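Folylpolyglutamate synthase (FolC) (Helicobacter pylori, PDB 6K8C) probably adds glutamate to dihydropteroate and extends the gamma-glutamyl tails of reduced folates, using ATP in both of its reactions. Local coordinates at residues R228-R233 against K264-L269; V219-S224 against L240-E245; I308-N313 against K332-L337. One frame throughout, in Å; residues are numbered along the deposited sequence.

Contact 1 (R228-R233 against K264-L269); sequences RDYIER and KNLKPL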
ATOM      1  N   ARG A 228      10.236  10.465 -16.402  1.00 33.33           N
ATOM      2  CA  ARG A 228      11.603   9.955 -16.357  1.00 31.15           C
ATOM      3  C   ARG A 228      12.527  10.931 -15.644  1.00 28.45           C
ATOM      4  O   ARG A 228      13.349  10.525 -14.815  1.00 33.94           O
ATOM      5  CB  ARG A 228      12.128   9.677 -17.769  1.00 40.35           C
ATOM      6  CG  ARG A 228      11.564   8.425 -18.405  1.00 52.54           C
ATOM      7  CD  ARG A 228      12.644   7.480 -18.902  1.00 65.50           C
ATOM      8  NE  ARG A 228      12.073   6.280 -19.512  1.00 60.88           N
ATOM      9  CZ  ARG A 228      11.587   5.246 -18.830  1.00 68.49           C
ATOM     10  NH1 ARG A 228      11.601   5.253 -17.502  1.00 63.34           N
ATOM     11  NH2 ARG A 228      11.090   4.200 -19.476  1.00 61.09           N
ATOM     12  N   ASP A 229      12.404  12.225 -15.953  1.00 31.20           N
ATOM     13  CA  ASP A 229      13.270  13.225 -15.335  1.00 32.14           C
ATOM     14  C   ASP A 229      13.047  13.288 -13.831  1.00 38.35           C
ATOM     15  O   ASP A 229      14.007  13.359 -13.052  1.00 32.85           O
ATOM     16  CB  ASP A 229      13.018  14.592 -15.972  1.00 29.82           C
ATOM     17  CG  ASP A 229      13.599  14.698 -17.374  1.00 43.94           C
ATOM     18  OD1 ASP A 229      14.298  13.761 -17.802  1.00 38.81           O
ATOM     19  OD2 ASP A 229      13.353  15.716 -18.049  1.00 39.65           O
ATOM     20  N   TYR A 230      11.784  13.261 -13.404  1.00 28.56           N
ATOM     21  CA  TYR A 230      11.481  13.279 -11.977  1.00 29.51           C
ATOM     22  C   TYR A 230      12.091  12.074 -11.273  1.00 28.93           C
ATOM     23  O   TYR A 230      12.703  12.208 -10.205  1.00 33.68           O
ATOM     24  CB  TYR A 230       9.965  13.321 -11.774  1.00 29.05           C
ATOM     25  CG  TYR A 230       9.519  13.070 -10.349  1.00 29.63           C
ATOM     26  CD1 TYR A 230       9.483  14.099  -9.421  1.00 28.63           C
ATOM     27  CD2 TYR A 230       9.138  11.800  -9.936  1.00 26.32           C
ATOM     28  CE1 TYR A 230       9.073  13.869  -8.109  1.00 30.97           C
ATOM     29  CE2 TYR A 230       8.722  11.563  -8.636  1.00 28.07           C
ATOM     30  CZ  TYR A 230       8.701  12.595  -7.726  1.00 27.18           C
ATOM     31  OH  TYR A 230       8.285  12.352  -6.429  1.00 31.22           O
ATOM     32  N   ILE A 231      11.951  10.887 -11.866  1.00 29.51           N
ATOM     33  CA  ILE A 231      12.472   9.676 -11.237  1.00 30.75           C
ATOM     34  C   ILE A 231      13.995   9.730 -11.133  1.00 38.81           C
ATOM     35  O   ILE A 231      14.572   9.378 -10.099  1.00 37.62           O
ATOM     36  CB  ILE A 231      12.002   8.426 -12.007  1.00 34.49           C
ATOM     37  CG1 ILE A 231      10.481   8.266 -11.909  1.00 31.18           C
ATOM     38  CG2 ILE A 231      12.684   7.185 -11.462  1.00 41.58           C
ATOM     39  CD1 ILE A 231       9.981   7.940 -10.511  1.00 38.60           C
ATOM     40  N   GLU A 232      14.670  10.170 -12.198  1.00 37.25           N
ATOM     41  CA  GLU A 232      16.132  10.198 -12.171  1.00 42.50           C
ATOM     42  C   GLU A 232      16.650  11.273 -11.219  1.00 42.90           C
ATOM     43  O   GLU A 232      17.634  11.056 -10.503  1.00 46.49           O
ATOM     44  CB  GLU A 232      16.697  10.431 -13.576  1.00 38.53           C
ATOM     45  CG  GLU A 232      16.210   9.496 -14.695  1.00 51.36           C
ATOM     46  CD  GLU A 232      15.746   8.122 -14.225  1.00 72.50           C
ATOM     47  OE1 GLU A 232      14.599   7.742 -14.561  1.00 54.57           O
ATOM     48  OE2 GLU A 232      16.526   7.413 -13.551  1.00 66.95           O
ATOM     49  N   ARG A 233      15.996  12.436 -11.202  1.00 40.09           N
ATOM     50  CA  ARG A 233      16.443  13.552 -10.374  1.00 46.03           C
ATOM     51  C   ARG A 233      16.484  13.188  -8.893  1.00 47.84           C
ATOM     52  O   ARG A 233      17.332  13.697  -8.153  1.00 49.39           O
ATOM     53  CB  ARG A 233      15.531  14.752 -10.632  1.00 48.82           C
ATOM     54  CG  ARG A 233      15.432  15.788  -9.532  1.00 53.38           C
ATOM     55  CD  ARG A 233      14.219  16.676  -9.781  1.00 41.04           C
ATOM     56  NE  ARG A 233      13.946  16.808 -11.211  1.00 49.75           N
ATOM     57  CZ  ARG A 233      12.734  16.963 -11.738  1.00 51.40           C
ATOM     58  NH1 ARG A 233      12.595  17.071 -13.052  1.00 45.52           N
ATOM     59  NH2 ARG A 233      11.661  17.006 -10.956  1.00 44.75           N
ATOM     60  N   LYS A 264       7.598  19.590 -12.044  1.00 38.76           N
ATOM     61  CA  LYS A 264       8.820  20.349 -11.799  1.00 45.03           C
ATOM     62  C   LYS A 264       9.045  20.573 -10.311  1.00 48.98           C
ATOM     63  O   LYS A 264      10.181  20.487  -9.828  1.00 53.11           O
ATOM     64  CB  LYS A 264       8.769  21.684 -12.544  1.00 49.95           C
ATOM     65  CG  LYS A 264       9.750  21.769 -13.704  1.00 62.44           C
ATOM     66  CD  LYS A 264       9.278  22.745 -14.769  1.00 62.05           C
ATOM     67  CE  LYS A 264       9.969  22.478 -16.098  1.00 67.04           C
ATOM     68  NZ  LYS A 264       9.234  23.090 -17.242  1.00 73.10           N
ATOM     69  N   ASN A 265       7.978  20.845  -9.562  1.00 42.90           N
ATOM     70  CA  ASN A 265       8.078  21.096  -8.131  1.00 50.66           C
ATOM     71  C   ASN A 265       7.508  19.961  -7.288  1.00 42.21           C
ATOM     72  O   ASN A 265       7.314  20.138  -6.083  1.00 42.29           O
ATOM     73  CB  ASN A 265       7.382  22.411  -7.777  1.00 51.62           C
ATOM     74  CG  ASN A 265       7.927  23.582  -8.563  1.00 57.73           C
ATOM     75  OD1 ASN A 265       9.125  23.657  -8.836  1.00 55.12           O
ATOM     76  ND2 ASN A 265       7.048  24.505  -8.937  1.00 69.12           N
ATOM     77  N   LEU A 266       7.227  18.807  -7.887  1.00 40.69           N
ATOM     78  CA  LEU A 266       6.767  17.667  -7.107  1.00 37.42           C
ATOM     79  C   LEU A 266       7.880  17.209  -6.175  1.00 42.21           C
ATOM     80  O   LEU A 266       9.020  17.012  -6.605  1.00 34.71           O
ATOM     81  CB  LEU A 266       6.337  16.526  -8.029  1.00 34.72           C
ATOM     82  CG  LEU A 266       5.785  15.266  -7.357  1.00 35.84           C
ATOM     83  CD1 LEU A 266       4.529  15.586  -6.559  1.00 41.05           C
ATOM     84  CD2 LEU A 266       5.504  14.177  -8.388  1.00 29.69           C
ATOM     85  N   LYS A 267       7.555  17.064  -4.891  1.00 36.56           N
ATOM     86  CA  LYS A 267       8.535  16.617  -3.921  1.00 29.85           C
ATOM     87  C   LYS A 267       8.851  15.139  -4.143  1.00 30.48           C
ATOM     88  O   LYS A 267       8.053  14.405  -4.731  1.00 34.03           O
ATOM     89  CB  LYS A 267       8.019  16.848  -2.498  1.00 34.12           C
ATOM     90  CG  LYS A 267       6.863  15.941  -2.103  1.00 31.94           C
ATOM     91  CD  LYS A 267       6.612  15.969  -0.597  1.00 39.85           C
ATOM     92  CE  LYS A 267       6.158  17.340  -0.146  1.00 37.53           C
ATOM     93  NZ  LYS A 267       5.875  17.373   1.321  1.00 49.98           N
ATOM     94  N   PRO A 268      10.025  14.684  -3.705  1.00 35.85           N
ATOM     95  CA  PRO A 268      10.360  13.262  -3.863  1.00 34.31           C
ATOM     96  C   PRO A 268       9.415  12.380  -3.064  1.00 35.27           C
ATOM     97  O   PRO A 268       9.094  12.668  -1.908  1.00 32.15           O
ATOM     98  CB  PRO A 268      11.797  13.173  -3.334  1.00 36.99           C
ATOM     99  CG  PRO A 268      11.972  14.381  -2.476  1.00 44.02           C
ATOM    100  CD  PRO A 268      11.127  15.449  -3.102  1.00 37.66           C
ATOM    101  N   LEU A 269       8.967  11.293  -3.693  1.00 35.90           N
ATOM    102  CA  LEU A 269       8.054  10.370  -3.032  1.00 34.55           C
ATOM    103  C   LEU A 269       8.783   9.583  -1.955  1.00 41.76           C
ATOM    104  O   LEU A 269       9.839   8.994  -2.202  1.00 32.96           O
ATOM    105  CB  LEU A 269       7.425   9.405  -4.039  1.00 30.57           C
ATOM    106  CG  LEU A 269       6.606   8.288  -3.380  1.00 33.96           C
ATOM    107  CD1 LEU A 269       5.411   8.878  -2.639  1.00 36.78           C
ATOM    108  CD2 LEU A 269       6.151   7.238  -4.387  1.00 42.69           C
TER
HETATM  109  O   HOH W   1      10.603  17.940  -8.400  1.00 47.40           O

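Contact 2 (V219-S224 against L240-E245); sequences VQNEIS and LAMNLE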
ATOM      1  N   VAL A 219      -4.570   3.808 -19.665  1.00 29.04           N
ATOM      2  CA  VAL A 219      -3.273   4.476 -19.625  1.00 26.31           C
ATOM      3  C   VAL A 219      -2.347   3.821 -20.638  1.00 29.71           C
ATOM      4  O   VAL A 219      -2.160   2.598 -20.624  1.00 28.10           O
ATOM      5  CB  VAL A 219      -2.675   4.422 -18.212  1.00 24.44           C
ATOM      6  CG1 VAL A 219      -1.259   4.962 -18.226  1.00 27.80           C
ATOM      7  CG2 VAL A 219      -3.538   5.226 -17.248  1.00 25.77           C
ATOM      8  N   GLN A 220      -1.774   4.633 -21.523  1.00 27.82           N
ATOM      9  CA  GLN A 220      -0.821   4.129 -22.504  1.00 31.37           C
ATOM     10  C   GLN A 220       0.416   3.567 -21.816  1.00 36.29           C
ATOM     11  O   GLN A 220       0.889   4.106 -20.809  1.00 28.03           O
ATOM     12  CB  GLN A 220      -0.406   5.246 -23.459  1.00 33.05           C
ATOM     13  CG  GLN A 220      -1.452   5.625 -24.486  1.00 38.04           C
ATOM     14  CD  GLN A 220      -0.818   6.132 -25.769  1.00 58.74           C
ATOM     15  OE1 GLN A 220      -0.029   7.080 -25.751  1.00 51.79           O
ATOM     16  NE2 GLN A 220      -1.150   5.493 -26.886  1.00 48.26           N
ATOM     17  N   ASN A 221       0.953   2.481 -22.375  1.00 30.49           N
ATOM     18  CA  ASN A 221       2.174   1.868 -21.857  1.00 29.15           C
ATOM     19  C   ASN A 221       3.352   2.697 -22.362  1.00 31.07           C
ATOM     20  O   ASN A 221       4.030   2.363 -23.338  1.00 29.14           O
ATOM     21  CB  ASN A 221       2.269   0.405 -22.281  1.00 25.31           C
ATOM     22  CG  ASN A 221       3.381  -0.338 -21.561  1.00 34.97           C
ATOM     23  OD1 ASN A 221       4.368   0.261 -21.132  1.00 34.91           O
ATOM     24  ND2 ASN A 221       3.220  -1.645 -21.418  1.00 34.36           N
ATOM     25  N   GLU A 222       3.604   3.801 -21.659  1.00 28.53           N
ATOM     26  CA  GLU A 222       4.463   4.863 -22.168  1.00 35.38           C
ATOM     27  C   GLU A 222       4.855   5.769 -21.010  1.00 37.06           C
ATOM     28  O   GLU A 222       3.986   6.202 -20.250  1.00 29.90           O
ATOM     29  CB  GLU A 222       3.721   5.657 -23.250  1.00 35.17           C
ATOM     30  CG  GLU A 222       4.365   6.962 -23.649  1.00 39.21           C
ATOM     31  CD  GLU A 222       5.331   6.799 -24.805  1.00 47.43           C
ATOM     32  OE1 GLU A 222       5.857   5.681 -24.993  1.00 49.99           O
ATOM     33  OE2 GLU A 222       5.560   7.788 -25.533  1.00 61.53           O
ATOM     34  N   ILE A 223       6.148   6.060 -20.877  1.00 28.38           N
ATOM     35  CA  ILE A 223       6.650   6.918 -19.806  1.00 27.90           C
ATOM     36  C   ILE A 223       7.117   8.234 -20.412  1.00 36.71           C
ATOM     37  O   ILE A 223       7.996   8.249 -21.282  1.00 31.42           O
ATOM     38  CB  ILE A 223       7.778   6.242 -19.011  1.00 26.13           C
ATOM     39  CG1 ILE A 223       7.213   5.083 -18.183  1.00 30.39           C
ATOM     40  CG2 ILE A 223       8.401   7.237 -18.059  1.00 31.24           C
ATOM     41  CD1 ILE A 223       8.101   3.859 -18.173  1.00 44.07           C
ATOM     42  N   SER A 224       6.536   9.336 -19.942  1.00 33.36           N
ATOM     43  CA  SER A 224       6.889  10.655 -20.445  1.00 41.38           C
ATOM     44  C   SER A 224       8.273  11.075 -19.960  1.00 48.23           C
ATOM     45  O   SER A 224       8.792  10.579 -18.955  1.00 36.40           O
ATOM     46  CB  SER A 224       5.854  11.690 -20.007  1.00 44.22           C
ATOM     47  OG  SER A 224       5.850  11.844 -18.594  1.00 39.42           O
ATOM     48  N   LEU A 240       7.954   2.134  -9.597  1.00 32.29           N
ATOM     49  CA  LEU A 240       7.747   2.029 -11.037  1.00 35.46           C
ATOM     50  C   LEU A 240       7.302   3.366 -11.610  1.00 38.52           C
ATOM     51  O   LEU A 240       6.381   4.003 -11.091  1.00 30.40           O
ATOM     52  CB  LEU A 240       6.700   0.961 -11.348  1.00 41.74           C
ATOM     53  CG  LEU A 240       7.145  -0.496 -11.455  1.00 57.14           C
ATOM     54  CD1 LEU A 240       5.934  -1.409 -11.597  1.00 62.49           C
ATOM     55  CD2 LEU A 240       8.102  -0.678 -12.625  1.00 46.55           C
ATOM     56  N   ALA A 241       7.959   3.787 -12.691  1.00 33.74           N
ATOM     57  CA  ALA A 241       7.595   5.048 -13.328  1.00 26.01           C
ATOM     58  C   ALA A 241       6.136   5.044 -13.768  1.00 24.96           C
ATOM     59  O   ALA A 241       5.458   6.073 -13.693  1.00 26.49           O
ATOM     60  CB  ALA A 241       8.519   5.322 -14.518  1.00 28.64           C
ATOM     61  N   MET A 242       5.627   3.887 -14.203  1.00 23.80           N
ATOM     62  CA  MET A 242       4.236   3.813 -14.651  1.00 29.30           C
ATOM     63  C   MET A 242       3.258   4.170 -13.534  1.00 25.64           C
ATOM     64  O   MET A 242       2.165   4.688 -13.806  1.00 25.03           O
ATOM     65  CB  MET A 242       3.937   2.418 -15.198  1.00 26.65           C
ATOM     66  CG  MET A 242       2.545   2.265 -15.813  1.00 33.76           C
ATOM     67  SD  MET A 242       2.254   3.291 -17.278  1.00 40.61           S
ATOM     68  CE  MET A 242       3.782   3.079 -18.150  1.00 28.72           C
ATOM     69  N   ASN A 243       3.632   3.921 -12.277  1.00 26.19           N
ATOM     70  CA  ASN A 243       2.754   4.296 -11.170  1.00 27.86           C
ATOM     71  C   ASN A 243       2.532   5.800 -11.138  1.00 26.97           C
ATOM     72  O   ASN A 243       1.408   6.265 -10.908  1.00 25.87           O
ATOM     73  CB  ASN A 243       3.329   3.793  -9.845  1.00 26.21           C
ATOM     74  CG  ASN A 243       3.260   2.279  -9.720  1.00 25.40           C
ATOM     75  OD1 ASN A 243       2.535   1.623 -10.459  1.00 32.76           O
ATOM     76  ND2 ASN A 243       4.011   1.722  -8.777  1.00 26.44           N
ATOM     77  N   LEU A 244       3.585   6.581 -11.398  1.00 23.99           N
ATOM     78  CA  LEU A 244       3.425   8.028 -11.455  1.00 28.65           C
ATOM     79  C   LEU A 244       2.651   8.454 -12.697  1.00 20.87           C
ATOM     80  O   LEU A 244       1.868   9.411 -12.643  1.00 25.05           O
ATOM     81  CB  LEU A 244       4.790   8.722 -11.405  1.00 31.11           C
ATOM     82  CG  LEU A 244       4.795  10.260 -11.490  1.00 33.08           C
ATOM     83  CD1 LEU A 244       3.970  10.941 -10.369  1.00 27.55           C
ATOM     84  CD2 LEU A 244       6.222  10.788 -11.485  1.00 33.04           C
ATOM     85  N   GLU A 245       2.871   7.778 -13.835  1.00 27.33           N
ATOM     86  CA  GLU A 245       2.098   8.104 -15.032  1.00 27.86           C
ATOM     87  C   GLU A 245       0.608   7.907 -14.790  1.00 23.08           C
ATOM     88  O   GLU A 245      -0.214   8.723 -15.225  1.00 23.90           O
ATOM     89  CB  GLU A 245       2.548   7.253 -16.223  1.00 28.30           C
ATOM     90  CG  GLU A 245       3.876   7.661 -16.829  1.00 35.14           C
ATOM     91  CD  GLU A 245       3.807   8.971 -17.600  1.00 37.50           C
ATOM     92  OE1 GLU A 245       2.694   9.496 -17.824  1.00 39.88           O
ATOM     93  OE2 GLU A 245       4.880   9.469 -17.996  1.00 37.91           O
TER

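Contact 3 (I308-N313 against K332-L337); sequences IILIYN and KKVLIL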
ATOM      1  N   ILE A 308      26.195  -7.133   2.601  1.00 36.34           N
ATOM      2  CA  ILE A 308      25.475  -7.110   3.864  1.00 31.26           C
ATOM      3  C   ILE A 308      24.694  -8.410   4.019  1.00 28.56           C
ATOM      4  O   ILE A 308      24.737  -9.292   3.166  1.00 34.29           O
ATOM      5  CB  ILE A 308      24.538  -5.888   3.987  1.00 30.51           C
ATOM      6  CG1 ILE A 308      23.329  -6.028   3.056  1.00 29.95           C
ATOM      7  CG2 ILE A 308      25.293  -4.601   3.693  1.00 30.20           C
ATOM      8  CD1 ILE A 308      22.316  -4.914   3.237  1.00 33.38           C
ATOM      9  N   ILE A 309      23.975  -8.512   5.131  1.00 29.23           N
ATOM     10  CA  ILE A 309      23.168  -9.681   5.455  1.00 30.62           C
ATOM     11  C   ILE A 309      21.718  -9.393   5.101  1.00 33.38           C
ATOM     12  O   ILE A 309      21.204  -8.301   5.371  1.00 36.36           O
ATOM     13  CB  ILE A 309      23.319 -10.042   6.946  1.00 31.03           C
ATOM     14  CG1 ILE A 309      24.787 -10.339   7.272  1.00 39.06           C
ATOM     15  CG2 ILE A 309      22.424 -11.216   7.319  1.00 33.31           C
ATOM     16  CD1 ILE A 309      25.027 -10.717   8.728  1.00 42.74           C
ATOM     17  N   LEU A 310      21.050 -10.370   4.498  1.00 24.89           N
ATOM     18  CA  LEU A 310      19.638 -10.253   4.158  1.00 27.98           C
ATOM     19  C   LEU A 310      18.791 -10.989   5.190  1.00 25.60           C
ATOM     20  O   LEU A 310      19.031 -12.168   5.467  1.00 34.38           O
ATOM     21  CB  LEU A 310      19.370 -10.815   2.759  1.00 23.30           C
ATOM     22  CG  LEU A 310      17.929 -10.686   2.261  1.00 25.54           C
ATOM     23  CD1 LEU A 310      17.576  -9.222   2.022  1.00 25.55           C
ATOM     24  CD2 LEU A 310      17.733 -11.493   0.984  1.00 25.62           C
ATOM     25  N   ILE A 311      17.807 -10.293   5.755  1.00 25.43           N
ATOM     26  CA  ILE A 311      16.799 -10.894   6.624  1.00 22.09           C
ATOM     27  C   ILE A 311      15.524 -11.018   5.803  1.00 28.03           C
ATOM     28  O   ILE A 311      14.975 -10.008   5.344  1.00 27.17           O
ATOM     29  CB  ILE A 311      16.577 -10.054   7.894  1.00 22.49           C
ATOM     30  CG1 ILE A 311      17.848 -10.050   8.743  1.00 25.11           C
ATOM     31  CG2 ILE A 311      15.404 -10.592   8.711  1.00 26.42           C
ATOM     32  CD1 ILE A 311      17.907  -8.923   9.768  1.00 32.08           C
ATOM     33  N   TYR A 312      15.052 -12.247   5.602  1.00 30.75           N
ATOM     34  CA  TYR A 312      14.199 -12.510   4.452  1.00 29.02           C
ATOM     35  C   TYR A 312      13.214 -13.640   4.713  1.00 35.26           C
ATOM     36  O   TYR A 312      13.550 -14.648   5.344  1.00 30.51           O
ATOM     37  CB  TYR A 312      15.068 -12.860   3.231  1.00 32.15           C
ATOM     38  CG  TYR A 312      14.305 -13.234   1.977  1.00 31.85           C
ATOM     39  CD1 TYR A 312      13.880 -12.259   1.082  1.00 30.53           C
ATOM     40  CD2 TYR A 312      14.022 -14.563   1.681  1.00 34.27           C
ATOM     41  CE1 TYR A 312      13.186 -12.597  -0.073  1.00 31.13           C
ATOM     42  CE2 TYR A 312      13.327 -14.909   0.536  1.00 38.44           C
ATOM     43  CZ  TYR A 312      12.912 -13.922  -0.339  1.00 39.03           C
ATOM     44  OH  TYR A 312      12.221 -14.262  -1.481  1.00 33.20           O
ATOM     45  N   ASN A 313      11.999 -13.456   4.205  1.00 32.86           N
ATOM     46  CA  ASN A 313      11.076 -14.542   3.913  1.00 38.87           C
ATOM     47  C   ASN A 313      10.137 -14.038   2.826  1.00 33.29           C
ATOM     48  O   ASN A 313      10.135 -12.852   2.492  1.00 40.33           O
ATOM     49  CB  ASN A 313      10.310 -15.002   5.160  1.00 37.01           C
ATOM     50  CG  ASN A 313      10.064 -16.502   5.170  1.00 45.05           C
ATOM     51  OD1 ASN A 313      10.051 -17.149   4.120  1.00 39.64           O
ATOM     52  ND2 ASN A 313       9.859 -17.061   6.357  1.00 43.70           N
ATOM     53  N   LYS A 332      26.016 -11.298   1.535  1.00 34.81           N
ATOM     54  CA  LYS A 332      26.960 -12.326   1.950  1.00 39.57           C
ATOM     55  C   LYS A 332      26.311 -13.458   2.728  1.00 35.97           C
ATOM     56  O   LYS A 332      26.901 -14.538   2.828  1.00 40.58           O
ATOM     57  CB  LYS A 332      28.084 -11.714   2.796  1.00 34.95           C
ATOM     58  CG  LYS A 332      27.635 -11.169   4.151  1.00 35.85           C
ATOM     59  CD  LYS A 332      28.777 -10.431   4.829  1.00 42.31           C
ATOM     60  CE  LYS A 332      28.363  -9.881   6.189  1.00 43.11           C
ATOM     61  NZ  LYS A 332      29.513  -9.198   6.848  1.00 47.31           N
ATOM     62  N   LYS A 333      25.114 -13.246   3.268  1.00 36.93           N
ATOM     63  CA  LYS A 333      24.432 -14.284   4.024  1.00 31.98           C
ATOM     64  C   LYS A 333      22.957 -13.928   4.107  1.00 33.82           C
ATOM     65  O   LYS A 333      22.594 -12.750   4.150  1.00 35.97           O
ATOM     66  CB  LYS A 333      25.030 -14.444   5.429  1.00 34.77           C
ATOM     67  CG  LYS A 333      24.562 -15.690   6.168  1.00 43.27           C
ATOM     68  CD  LYS A 333      25.328 -15.893   7.469  1.00 52.18           C
ATOM     69  CE  LYS A 333      24.922 -17.193   8.150  1.00 49.54           C
ATOM     70  NZ  LYS A 333      25.253 -17.190   9.603  1.00 57.93           N
ATOM     71  N   VAL A 334      22.114 -14.956   4.119  1.00 29.22           N
ATOM     72  CA  VAL A 334      20.673 -14.797   4.275  1.00 25.71           C
ATOM     73  C   VAL A 334      20.269 -15.373   5.622  1.00 36.27           C
ATOM     74  O   VAL A 334      20.569 -16.534   5.921  1.00 35.35           O
ATOM     75  CB  VAL A 334      19.893 -15.480   3.141  1.00 29.52           C
ATOM     76  CG1 VAL A 334      18.390 -15.288   3.343  1.00 25.17           C
ATOM     77  CG2 VAL A 334      20.332 -14.941   1.777  1.00 26.14           C
ATOM     78  N   LEU A 335      19.590 -14.568   6.432  1.00 28.74           N
ATOM     79  CA  LEU A 335      18.974 -15.045   7.664  1.00 29.62           C
ATOM     80  C   LEU A 335      17.476 -15.157   7.420  1.00 31.65           C
ATOM     81  O   LEU A 335      16.796 -14.145   7.218  1.00 33.34           O
ATOM     82  CB  LEU A 335      19.284 -14.112   8.832  1.00 31.49           C
ATOM     83  CG  LEU A 335      20.768 -13.972   9.191  1.00 36.93           C
ATOM     84  CD1 LEU A 335      20.959 -12.994  10.347  1.00 34.53           C
ATOM     85  CD2 LEU A 335      21.386 -15.328   9.518  1.00 37.86           C
ATOM     86  N   ILE A 336      16.964 -16.386   7.412  1.00 28.64           N
ATOM     87  CA  ILE A 336      15.542 -16.595   7.168  1.00 31.50           C
ATOM     88  C   ILE A 336      14.752 -16.193   8.404  1.00 41.31           C
ATOM     89  O   ILE A 336      15.021 -16.670   9.514  1.00 49.52           O
ATOM     90  CB  ILE A 336      15.269 -18.057   6.788  1.00 38.07           C
ATOM     91  CG1 ILE A 336      16.142 -18.473   5.599  1.00 39.60           C
ATOM     92  CG2 ILE A 336      13.789 -18.257   6.480  1.00 36.69           C
ATOM     93  CD1 ILE A 336      16.241 -19.968   5.404  1.00 37.43           C
ATOM     94  N   LEU A 337      13.770 -15.307   8.218  1.00 42.66           N
ATOM     95  CA  LEU A 337      12.874 -14.891   9.298  1.00 41.15           C
ATOM     96  C   LEU A 337      11.717 -15.879   9.359  1.00 42.20           C
ATOM     97  O   LEU A 337      10.728 -15.761   8.631  1.00 43.47           O
ATOM     98  CB  LEU A 337      12.383 -13.463   9.089  1.00 38.21           C
ATOM     99  CG  LEU A 337      11.682 -12.827  10.294  1.00 45.42           C
ATOM    100  CD1 LEU A 337      12.624 -12.722  11.464  1.00 48.58           C
ATOM    101  CD2 LEU A 337      11.112 -11.460   9.945  1.00 45.72           C
TER

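Contact 1 (R228-R233 against K264-L269)
The phenol ring of Y230 lies against the side chain of L266, whose CD2 methyl sits over one ring face in a CH-pi contact. CD2 stands 3.9 Å from the centroid of the Y230 ring, 26° off the normal and displaced toward the rim, near CE1 and CZ. At the ring's edge, in its plane, lie two backbone carbonyl oxygens, those of L266 and K267. K267 O accepts a hydrogen bond from Y230 OH, 2.7 Å away, the hydroxyl tilted 25° from the carbonyl plane. CG of Y230 is anti to the backbone N (chi1 169°), which swings the ring off helix 225-234 and carries the hydroxyl to the chain at K267-L269. There OH also lies 3.0 Å from L269 N.

Nearer the surface, R233 bends at chi3 and brings NH2 to a water, a weak bond of 2.9 Å between NH2 and the water oxygen; NH2 also bonds L263 O weakly. The same water is 3.0 Å from K264 O and 2.6 Å from L266 O. L244 of helix 241-254 touches both Y230 and L266, and L67 of helix 58-70 touches L266. The contact thus joins a helix of the Mur ligase middle domain to the irregular chain leading toward strand 276-279. Its polar grip falls on main-chain carbonyls, so this segment is held largely through its backbone, with the leucine supplying the apolar cover.

Contact 2 (V219-S224 against L240-E245)
An N-cap begins helix 225-234, and its residue, S224, is gripped from across the contact by a carboxylate of the following helix. E245 OE2 accepts both from S224 N, at 2.6 Å with a nearly straight N-H (166°), and from S224 OG, also 2.6 Å from OE2. The two donors reach the oxygen differently: the hydroxyl meets it on the syn side, 18° out of the carboxylate plane, whereas the amide comes from above that plane. OG of S224 stands between its own backbone N and carbonyl carbon (chi1 65°); while donating to E245 OE2 it accepts from V227 N, the bond that makes S224 the cap. The carboxylate's negative charge close to this N terminus would probably be favoured by the helix dipole.

The segments belong to the alpha/beta domain of the Mur ligase family: 219-224 leaves edge strand 215-218, and the other segment, 240-245, leads into helix 241-254. Beside the cap the packing is apolar. I223 lays its CG1 branch against A241 CB, 3.9 Å from CG1, while the CG2 and CD1 carbons of I223 also border this methyl. M242, bent at chi2 and chi3, folds its thioether back against 219-223; its CE lies 3.6 Å from E222 N and 4.0 Å from I223 CG1. SD of M242 rests 4.0 Å from V219 CG1, the two side chains sliding past each other in opposite directions. N221, the centre of an inverse gamma turn, brings OD1 to 4.1 Å from M242 CE.

Contact 3 (I308-N313 against K332-L337)
L310 O receives L335 N at 2.6 Å, the shortest of the bonds joining these two strands. One step before it, L310 N gives to K333 O, so both polar backbone atoms of L310 face the same neighbour. Y312 repeats the pattern, its N bonding L335 O and its O accepting L337 N. CA-H groups add to the ladder, as where I311 CA stands 3.3 Å from L335 O.

Strands 308-312 and 331-336 are joined through helix 320-327 as a beta-alpha-beta unit in the sheet of the glutamate ligase domain; their segments 308-312 and 333-336 run parallel, with 25° between them. On the face of I309, I311 and L335, the CG2 branch of I309, placed anti to the backbone N, crosses L335 obliquely, 3.7 Å from its CG. Across the sheet, the face carrying L310, Y312, V334 and I336 brings V334 CG1 to 4.1 Å from Y312 CB. Helix 347-357 covers this side through L350 and L354, and Y312 OH is hydrogen-bonded to H288 NE2.

At the far end, beyond the strand, N313 ND2 donates to L337 O at 2.8 Å; L337 O lies 18° out of the amide plane of N313, and ND2 stands 44° above the carbonyl plane of L337. At the other, the extended chain of K332 passes I309, its CE 3.8 Å from I309 CG1, and NZ forms a salt bridge with E371.

Overall arrangement
From the N terminus, the chain leaves strand 215-218 of the eight-stranded sheet through 219-224, forms helix 225-234 with 228-233, and turns into 240-245, where contact 2 closes its loop. Contact 1, opened within that loop, closes only at 264-269, after helix 241-254, so the two cross. They also touch: Y230 and L266 of contact 1 meet L244 of contact 2, and R228 meets I223, packing the consecutive helices 225-234 and 241-254 together with the chain that follows. Contact 3 lies later, in series, within the six-stranded sheet of the glutamate ligase domain. Its centre is about 32 Å from that of contact 1 and about 33 Å from that of contact 2.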